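Local coordinates for protein probable adenylyl-sulfate kinase (Aeropyrum pernix, PDB 2YVU) that probably catalyses the ATP-dependent phosphorylation of adenosine 5'-phosphosulfate to 3'-phosphoadenylyl sulfate, the activated form of sulfate, at residues A[25-28]-A[29-33]; A[60-64]-A[65-69]; A[102-105]-A[106-110]; A[123-126]-A[127-131]. All coordinates share one frame; numbering follows the deposited sequence.

Contact 1 (A[25-28]-A[29-33])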
# COMPACT_ATOMS: atom_id res chain seq x y z
N GLY A 25 18.00 -6.07 -14.74
CA GLY A 25 17.19 -5.34 -15.69
C GLY A 25 15.71 -5.35 -15.37
O GLY A 25 14.90 -4.89 -16.17
N LYS A 26 15.36 -5.87 -14.19
CA LYS A 26 13.96 -5.96 -13.73
C LYS A 26 13.17 -4.67 -13.89
O LYS A 26 12.11 -4.65 -14.51
CB LYS A 26 13.90 -6.32 -12.25
CG LYS A 26 14.44 -7.67 -11.82
CD LYS A 26 14.67 -7.63 -10.30
CE LYS A 26 15.75 -6.57 -10.00
NZ LYS A 26 15.87 -6.06 -8.61
N THR A 27 13.68 -3.60 -13.28
CA THR A 27 12.97 -2.33 -13.31
C THR A 27 12.79 -1.73 -14.70
O THR A 27 11.75 -1.13 -14.98
CB THR A 27 13.63 -1.32 -12.35
OG1 THR A 27 13.64 -1.87 -11.02
CG2 THR A 27 12.85 -0.01 -12.33
N THR A 28 13.77 -1.87 -15.57
CA THR A 28 13.61 -1.36 -16.93
C THR A 28 12.43 -2.11 -17.59
O THR A 28 11.57 -1.50 -18.24
CB THR A 28 14.83 -1.66 -17.81
OG1 THR A 28 16.02 -1.36 -17.08
CG2 THR A 28 14.77 -0.82 -19.07
N ILE A 29 12.42 -3.43 -17.43
CA ILE A 29 11.34 -4.24 -17.99
C ILE A 29 9.98 -3.81 -17.41
O ILE A 29 9.02 -3.62 -18.16
CB ILE A 29 11.56 -5.75 -17.70
CG1 ILE A 29 12.76 -6.25 -18.52
CG2 ILE A 29 10.27 -6.55 -18.01
CD1 ILE A 29 13.19 -7.68 -18.18
N ALA A 30 9.91 -3.66 -16.09
CA ALA A 30 8.66 -3.24 -15.45
C ALA A 30 8.11 -1.91 -16.02
O ALA A 30 6.94 -1.79 -16.35
CB ALA A 30 8.88 -3.07 -13.95
N THR A 31 8.98 -0.93 -16.14
CA THR A 31 8.58 0.38 -16.63
C THR A 31 8.15 0.42 -18.09
O THR A 31 7.21 1.13 -18.46
CB THR A 31 9.73 1.40 -16.40
OG1 THR A 31 9.97 1.51 -14.99
CG2 THR A 31 9.34 2.76 -16.94
N ARG A 32 8.85 -0.33 -18.93
CA ARG A 32 8.50 -0.38 -20.34
C ARG A 32 7.20 -1.13 -20.50
O ARG A 32 6.34 -0.73 -21.29
CB ARG A 32 9.65 -1.03 -21.12
CG ARG A 32 10.89 -0.12 -21.07
CD ARG A 32 12.16 -0.73 -21.61
NE ARG A 32 12.10 -1.06 -23.02
CZ ARG A 32 13.01 -0.67 -23.92
NH1 ARG A 32 14.04 0.08 -23.55
NH2 ARG A 32 12.89 -1.04 -25.18
N LEU A 33 7.01 -2.19 -19.72
CA LEU A 33 5.75 -2.91 -19.81
C LEU A 33 4.63 -1.98 -19.33
O LEU A 33 3.56 -1.91 -19.94
CB LEU A 33 5.76 -4.17 -18.95
CG LEU A 33 4.39 -4.85 -18.87
CD1 LEU A 33 3.98 -5.40 -20.21
CD2 LEU A 33 4.42 -5.98 -17.83
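Gly25 and Ile29 begin the hydrogen bonding of helix 26-39, the helix whose first turn carries the end of the P-loop (Walker A motif) in this P-loop kinase fold. Gly25 stands at the N-cap with a positive phi of 105°, a backbone shape that suits glycine, and its carbonyl O takes the first helical bond from Ile29 N at 3.1 Å. The following residues repeat the pattern: Ala30 N gives to Lys26 O at 2.9 Å, and Arg32 N to Thr28 O.

Among the side chains, hydroxyl-to-backbone bonding comes first. Thr27 O accepts twice, from Thr31 N at 3.0 Å and from Thr31 OG1 at 3.2 Å, the two donors arriving from opposite faces of the carbonyl plane. Thr31 can do this because its OG1 lies beside its own backbone N (chi1 -62°), turned back toward the preceding turn.

Ile29 CG1 packs against the Gly25 carbonyl, and the side chain is buried between strand 114-120 (Val119) and helix 170-184 (Leu177). Gly25, Lys26 and Thr27 belong to the ATP site by similarity, and Thr27 OG1 is hydrogen-bonded to Ser91 OG. The guanidinium of Arg32 forms a salt bridge with Glu171 of helix 170-184. Apolar contact is slighter: the aliphatic part of Arg32 runs alongside Thr28, both side chains pointing the same way, with Arg32 CD 3.6 Å from Thr28 CG2.

Contact 2 (A[60-64]-A[65-69])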
# COMPACT_ATOMS: atom_id res chain seq x y z
N ALA A 60 13.11 0.70 7.39
CA ALA A 60 13.43 -0.67 7.77
C ALA A 60 14.91 -0.99 7.65
O ALA A 60 15.63 -0.39 6.84
CB ALA A 60 12.61 -1.65 6.92
N GLY A 61 15.36 -1.94 8.46
CA GLY A 61 16.75 -2.35 8.39
C GLY A 61 16.80 -3.31 7.22
O GLY A 61 15.95 -3.22 6.31
N PHE A 62 17.75 -4.24 7.22
CA PHE A 62 17.83 -5.18 6.12
C PHE A 62 17.98 -6.61 6.61
O PHE A 62 18.48 -7.47 5.90
CB PHE A 62 19.00 -4.82 5.19
CG PHE A 62 18.96 -3.39 4.71
CD1 PHE A 62 19.36 -2.35 5.55
CD2 PHE A 62 18.49 -3.09 3.43
CE1 PHE A 62 19.31 -1.03 5.11
CE2 PHE A 62 18.44 -1.77 2.99
CZ PHE A 62 18.85 -0.74 3.83
N THR A 63 17.52 -6.85 7.83
CA THR A 63 17.58 -8.19 8.39
C THR A 63 16.61 -9.04 7.58
O THR A 63 15.67 -8.51 6.97
CB THR A 63 17.18 -8.18 9.89
OG1 THR A 63 15.79 -7.85 10.03
CG2 THR A 63 18.00 -7.13 10.66
N ARG A 64 16.82 -10.34 7.56
CA ARG A 64 15.95 -11.21 6.80
C ARG A 64 14.50 -11.11 7.24
O ARG A 64 13.58 -11.26 6.43
CB ARG A 64 16.41 -12.66 6.89
CG ARG A 64 15.69 -13.58 5.94
CD ARG A 64 16.36 -14.93 5.81
NE ARG A 64 15.64 -15.76 4.85
CZ ARG A 64 16.08 -16.93 4.40
NH1 ARG A 64 17.24 -17.41 4.84
NH2 ARG A 64 15.35 -17.62 3.53
N GLU A 65 14.28 -10.85 8.53
CA GLU A 65 12.91 -10.72 9.04
C GLU A 65 12.34 -9.35 8.66
O GLU A 65 11.13 -9.20 8.49
CB GLU A 65 12.87 -10.89 10.57
CG GLU A 65 14.22 -10.92 11.27
CD GLU A 65 14.88 -12.29 11.22
OE1 GLU A 65 14.24 -13.28 11.65
OE2 GLU A 65 16.04 -12.38 10.76
N GLU A 66 13.22 -8.36 8.53
CA GLU A 66 12.82 -7.01 8.16
C GLU A 66 12.35 -7.01 6.70
O GLU A 66 11.32 -6.43 6.37
CB GLU A 66 14.01 -6.07 8.33
CG GLU A 66 13.67 -4.59 8.32
CD GLU A 66 13.51 -4.02 9.71
OE1 GLU A 66 14.49 -4.05 10.48
OE2 GLU A 66 12.40 -3.53 10.03
N ARG A 67 13.11 -7.68 5.85
CA ARG A 67 12.78 -7.79 4.43
C ARG A 67 11.43 -8.49 4.24
O ARG A 67 10.64 -8.10 3.38
CB ARG A 67 13.87 -8.56 3.68
CG ARG A 67 15.17 -7.81 3.57
CD ARG A 67 16.23 -8.64 2.85
NE ARG A 67 17.52 -7.95 2.78
CZ ARG A 67 17.79 -6.94 1.95
NH1 ARG A 67 16.87 -6.50 1.10
NH2 ARG A 67 18.99 -6.37 1.97
N LEU A 68 11.18 -9.52 5.04
CA LEU A 68 9.93 -10.27 4.97
C LEU A 68 8.75 -9.37 5.32
O LEU A 68 7.74 -9.36 4.61
CB LEU A 68 9.95 -11.45 5.96
CG LEU A 68 10.18 -12.86 5.43
CD1 LEU A 68 10.04 -13.85 6.58
CD2 LEU A 68 9.18 -13.19 4.32
N ARG A 69 8.87 -8.65 6.43
CA ARG A 69 7.78 -7.74 6.83
C ARG A 69 7.43 -6.84 5.66
O ARG A 69 6.27 -6.55 5.39
CB ARG A 69 8.22 -6.85 7.99
CG ARG A 69 7.74 -7.31 9.35
CD ARG A 69 7.99 -6.24 10.41
NE ARG A 69 7.35 -6.59 11.67
CZ ARG A 69 7.67 -7.65 12.40
NH1 ARG A 69 8.63 -8.47 12.01
NH2 ARG A 69 7.02 -7.89 13.54
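The ring of Phe62 and the guanidinium of Arg67 meet with their planes 53° apart, too steeply for a stack. Arg67 NH2 comes to the ring edge, near its plane, 3.6 Å from Phe62 CD2, while Phe62 CA lies over one face of the guanidinium. NH2 also makes a weak hydrogen bond to Glu144 O. An extended chain carries the Arg67 group back past the start of the helix, where NE makes a weak bond of 3.3 Å to Phe62 O, bent to 124° at the hydrogen.

Thr63 is the N-cap of helix 64-82. Its OG1 accepts from Glu66 N at 3.0 Å, the capping bond of a helix start, and chi1 of 67° makes this possible by tucking the hydroxyl between the backbone N and carbonyl carbon. The same Glu66 N also has a weak bond to Thr63 O, which receives the straighter bond of Arg67 N at 2.9 Å. Thr63 O is thus shared by the first turn.

Glu66 sends its side chain back against the incoming loop. With CG anti to the backbone N and a bend at chi2, the chain folds against Gly61 and Ala60: Glu66 CG is 3.4 Å from Ala60 CB, and Glu66 OE1 is 3.0 Å from Gly61 N.

The contact joins the loop after helix 49-53 to the start of helix 64-82. Arg64 makes a cation-pi contact with Tyr96, Leu68 packs on Gln98, Ala99 and Met102 of helix 97-109, and Arg69 packs on Gly59 of the second subunit.

Contact 3 (A[102-105]-A[106-110])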
# COMPACT_ATOMS: atom_id res chain seq x y z
N MET A 102 5.24 -16.76 -0.01
CA MET A 102 4.40 -16.06 0.95
C MET A 102 3.69 -14.87 0.25
O MET A 102 2.52 -14.60 0.48
CB MET A 102 5.27 -15.59 2.11
CG MET A 102 4.57 -14.75 3.15
SD MET A 102 4.53 -13.02 2.68
CE MET A 102 6.21 -12.48 3.14
N VAL A 103 4.41 -14.18 -0.63
CA VAL A 103 3.82 -13.06 -1.37
C VAL A 103 2.72 -13.62 -2.29
O VAL A 103 1.60 -13.12 -2.29
CB VAL A 103 4.86 -12.32 -2.21
CG1 VAL A 103 4.16 -11.33 -3.14
CG2 VAL A 103 5.83 -11.59 -1.30
N ARG A 104 3.06 -14.67 -3.04
CA ARG A 104 2.10 -15.32 -3.94
C ARG A 104 0.81 -15.70 -3.22
O ARG A 104 -0.29 -15.47 -3.74
CB ARG A 104 2.69 -16.60 -4.55
CG ARG A 104 1.68 -17.44 -5.34
CD ARG A 104 2.29 -18.77 -5.90
NE ARG A 104 3.31 -18.56 -6.93
CZ ARG A 104 3.06 -18.24 -8.21
NH1 ARG A 104 1.81 -18.09 -8.64
NH2 ARG A 104 4.05 -18.12 -9.07
N ARG A 105 0.97 -16.32 -2.04
CA ARG A 105 -0.17 -16.77 -1.24
C ARG A 105 -1.15 -15.65 -0.93
O ARG A 105 -2.36 -15.80 -1.05
CB ARG A 105 0.29 -17.38 0.09
CG ARG A 105 0.94 -18.75 0.00
CD ARG A 105 0.86 -19.51 1.35
NE ARG A 105 1.49 -18.81 2.47
CZ ARG A 105 2.80 -18.78 2.71
NH1 ARG A 105 3.64 -19.42 1.91
NH2 ARG A 105 3.27 -18.11 3.76
N ILE A 106 -0.60 -14.53 -0.47
CA ILE A 106 -1.42 -13.39 -0.13
C ILE A 106 -2.21 -12.93 -1.33
O ILE A 106 -3.42 -12.69 -1.23
CB ILE A 106 -0.55 -12.26 0.43
CG1 ILE A 106 -0.07 -12.67 1.83
CG2 ILE A 106 -1.33 -10.95 0.43
CD1 ILE A 106 1.05 -11.81 2.41
N VAL A 107 -1.56 -12.85 -2.48
CA VAL A 107 -2.26 -12.40 -3.70
C VAL A 107 -3.32 -13.42 -4.20
O VAL A 107 -4.47 -13.05 -4.51
CB VAL A 107 -1.23 -12.11 -4.84
CG1 VAL A 107 -1.95 -11.74 -6.14
CG2 VAL A 107 -0.30 -10.93 -4.40
N GLU A 108 -2.94 -14.69 -4.23
CA GLU A 108 -3.82 -15.75 -4.72
C GLU A 108 -5.05 -15.95 -3.85
O GLU A 108 -6.10 -16.33 -4.34
CB GLU A 108 -3.05 -17.07 -4.87
CG GLU A 108 -1.93 -16.95 -5.88
CD GLU A 108 -1.35 -18.28 -6.31
OE1 GLU A 108 -1.31 -19.22 -5.49
OE2 GLU A 108 -0.92 -18.37 -7.48
N GLU A 109 -4.90 -15.70 -2.56
CA GLU A 109 -5.99 -15.82 -1.61
C GLU A 109 -7.17 -14.96 -2.10
O GLU A 109 -8.31 -15.40 -2.12
CB GLU A 109 -5.52 -15.35 -0.23
CG GLU A 109 -6.63 -15.09 0.76
CD GLU A 109 -6.11 -14.65 2.12
OE1 GLU A 109 -6.91 -14.09 2.91
OE2 GLU A 109 -4.91 -14.85 2.41
N GLU A 110 -6.88 -13.73 -2.51
CA GLU A 110 -7.91 -12.83 -3.00
C GLU A 110 -8.46 -13.34 -4.33
O GLU A 110 -9.40 -12.77 -4.88
CB GLU A 110 -7.31 -11.44 -3.23
CG GLU A 110 -8.29 -10.36 -3.65
CD GLU A 110 -9.16 -9.89 -2.49
OE1 GLU A 110 -10.36 -9.65 -2.72
OE2 GLU A 110 -8.63 -9.75 -1.36
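Arg104 and Glu108, one helical turn apart, are joined by a salt bridge in which Arg104 NH1 donates to Glu108 OE2 at 3.0 Å, with an angle of 155° at the hydrogen. The two flat groups are turned 66° from each other. The oxygen lies in the guanidinium plane, at its edge, whereas the nitrogen approaches the carboxylate from above its plane. The bond therefore differs from the coplanar, two-pronged form of arginine-carboxylate pair. Besides the bond, Glu108 CD lies 3.3 Å from Arg104 CG, so the carboxylate also packs against the arginine's aliphatic chain. A bend at chi3 (-66°) in Arg104 turns its guanidinium toward Glu108, whose own chain is extended beyond CG.

On another side of the helix, Met102 and Ile106 run side by side and point the same way, with Met102 SD 3.7 Å from Ile106 CD1. Behind both pairs run the backbone bonds of the helix, among them Glu108 N to Arg104 O at 2.8 Å and Ile106 N to Met102 O at 3.3 Å.

Val103 and Val107 face the sheet: both pack on Phe114, Val103 also on Trp17 and Val107 also on Val15. Met102 and Ile106 meet Lys72 of helix 64-82. Arg104 NH2 has a second acid, Glu116 of strand 114-120, in another salt bridge.

Arg104 thus links Glu108 of its own helix to a strand of the sheet. Two acids on different nitrogens, NH1 and NH2, probably restrict rotation of the guanidinium.

Contact 4 (A[123-126]-A[127-131])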
# COMPACT_ATOMS: atom_id res chain seq x y z
N LEU A 123 25.15 -14.05 -11.69
CA LEU A 123 25.79 -13.18 -10.72
C LEU A 123 27.01 -12.49 -11.33
O LEU A 123 27.20 -11.29 -11.17
CB LEU A 123 26.25 -14.02 -9.53
CG LEU A 123 26.40 -13.38 -8.15
CD1 LEU A 123 27.54 -14.09 -7.45
CD2 LEU A 123 26.67 -11.89 -8.25
N GLU A 124 27.86 -13.25 -12.00
CA GLU A 124 29.07 -12.69 -12.59
C GLU A 124 28.67 -11.73 -13.68
O GLU A 124 29.36 -10.74 -13.92
CB GLU A 124 29.95 -13.79 -13.19
CG GLU A 124 30.46 -14.80 -12.19
CD GLU A 124 31.36 -15.85 -12.84
OE1 GLU A 124 31.10 -16.24 -14.00
OE2 GLU A 124 32.32 -16.29 -12.18
N GLU A 125 27.57 -12.03 -14.36
CA GLU A 125 27.11 -11.17 -15.42
C GLU A 125 26.63 -9.83 -14.89
O GLU A 125 26.96 -8.81 -15.48
CB GLU A 125 26.00 -11.85 -16.25
CG GLU A 125 25.40 -10.92 -17.31
CD GLU A 125 26.42 -10.50 -18.40
OE1 GLU A 125 26.19 -9.45 -19.06
OE2 GLU A 125 27.43 -11.21 -18.60
N VAL A 126 25.85 -9.79 -13.81
CA VAL A 126 25.39 -8.49 -13.33
C VAL A 126 26.56 -7.69 -12.73
O VAL A 126 26.56 -6.47 -12.79
CB VAL A 126 24.21 -8.57 -12.29
CG1 VAL A 126 22.98 -9.17 -12.97
CG2 VAL A 126 24.58 -9.41 -11.07
N ILE A 127 27.55 -8.38 -12.18
CA ILE A 127 28.70 -7.68 -11.63
C ILE A 127 29.51 -7.07 -12.80
O ILE A 127 29.84 -5.88 -12.80
CB ILE A 127 29.59 -8.63 -10.82
CG1 ILE A 127 28.91 -8.97 -9.49
CG2 ILE A 127 30.94 -7.98 -10.55
CD1 ILE A 127 29.60 -10.09 -8.70
N ARG A 128 29.78 -7.89 -13.80
CA ARG A 128 30.53 -7.48 -14.99
C ARG A 128 29.85 -6.29 -15.70
O ARG A 128 30.51 -5.40 -16.22
CB ARG A 128 30.64 -8.67 -15.96
CG ARG A 128 32.04 -8.97 -16.48
CD ARG A 128 32.24 -10.47 -16.75
NE ARG A 128 31.14 -11.05 -17.53
CZ ARG A 128 30.78 -12.33 -17.48
NH1 ARG A 128 31.42 -13.18 -16.69
NH2 ARG A 128 29.74 -12.75 -18.19
N ARG A 129 28.53 -6.29 -15.71
CA ARG A 129 27.79 -5.24 -16.38
C ARG A 129 28.03 -3.85 -15.81
O ARG A 129 28.14 -2.89 -16.57
CB ARG A 129 26.28 -5.49 -16.30
CG ARG A 129 25.75 -6.58 -17.20
CD ARG A 129 24.21 -6.73 -17.04
NE ARG A 129 23.75 -7.86 -17.84
CZ ARG A 129 22.53 -8.38 -17.83
NH1 ARG A 129 22.25 -9.41 -18.62
NH2 ARG A 129 21.59 -7.89 -17.03
N ASP A 130 28.10 -3.76 -14.49
CA ASP A 130 28.20 -2.47 -13.84
C ASP A 130 29.31 -2.24 -12.82
O ASP A 130 29.04 -2.07 -11.61
CB ASP A 130 26.85 -2.17 -13.18
CG ASP A 130 26.77 -0.77 -12.66
OD1 ASP A 130 27.48 0.09 -13.21
OD2 ASP A 130 25.99 -0.53 -11.71
N PRO A 131 30.57 -2.21 -13.29
CA PRO A 131 31.74 -2.00 -12.43
C PRO A 131 31.56 -0.72 -11.61
O PRO A 131 31.65 -0.73 -10.38
CB PRO A 131 32.88 -1.87 -13.44
CG PRO A 131 32.45 -2.74 -14.57
CD PRO A 131 30.98 -2.41 -14.70
O HOH W 1 29.64 -9.61 -19.36
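Glu125 lies at the centre of a salt-bridge network with Arg128 and Arg129 on the short helix 123-129, which follows strand 114-120 of the P-loop kinase fold and lies close to the nucleotide loop. Its two oxygens are divided between the arginines. OE2 receives Arg128 NH2 at 2.8 Å, nearly in line with its own C-O bond, but the hydrogen bond is bent (133°) and the oxygen sits 31° out of the guanidinium plane. OE1 receives Arg129 NE at 3.2 Å through the anti lone pair, the one away from OE2. Both guanidinium planes stand steeply to the carboxylate. A bend at chi2 (64°) brings the Glu125 carboxylate round to its partners.

A water completes the Arg128 side: it donates to Glu125 OE2 and accepts from Arg128 NE, lying in the guanidinium plane at the edge. The remaining polar end of Arg129 turns elsewhere, its NH1 to Thr165 OG1 and its NH2 to the P-loop carbonyl of Gly23, with a weak bond to that of Ser24. Glu125 thus probably helps to orient an arginine that binds the backbone of the loop assigned, by similarity, to ATP.

Asp130, the first residue past the helix, caps the next one through OD1 to Gly133 N. On the apolar side, Leu123 and Ile127 pack against each other, and Ile127 also touches Phe146. Their branch ends are pressed close, Leu123 CD2 lying 3.5 Å from Ile127 CD1.

Overall arrangement
All four contacts are local, each within a helix or at one of its ends, and together they show how short-range pairs are arranged around a P-loop kinase. Contact 1 includes the end of the nucleotide loop, and contact 4 lies beside that loop, bonded to Gly23 through Arg129; their centres are 18 Å apart and their nearest atoms about 5 Å. Contacts 2 and 3 belong to neighbouring helices and touch directly where Leu68 CD2 meets Met102 CE at 3.3 Å. Contact 3 lies across the chain's centre from contacts 1 and 4, its centre 32 Å from that of contact 4. The side chains of Lys26, Arg67 and Val103 lie about 7, 8 and 6 Å from that of Ser94, the probable phosphoserine intermediate.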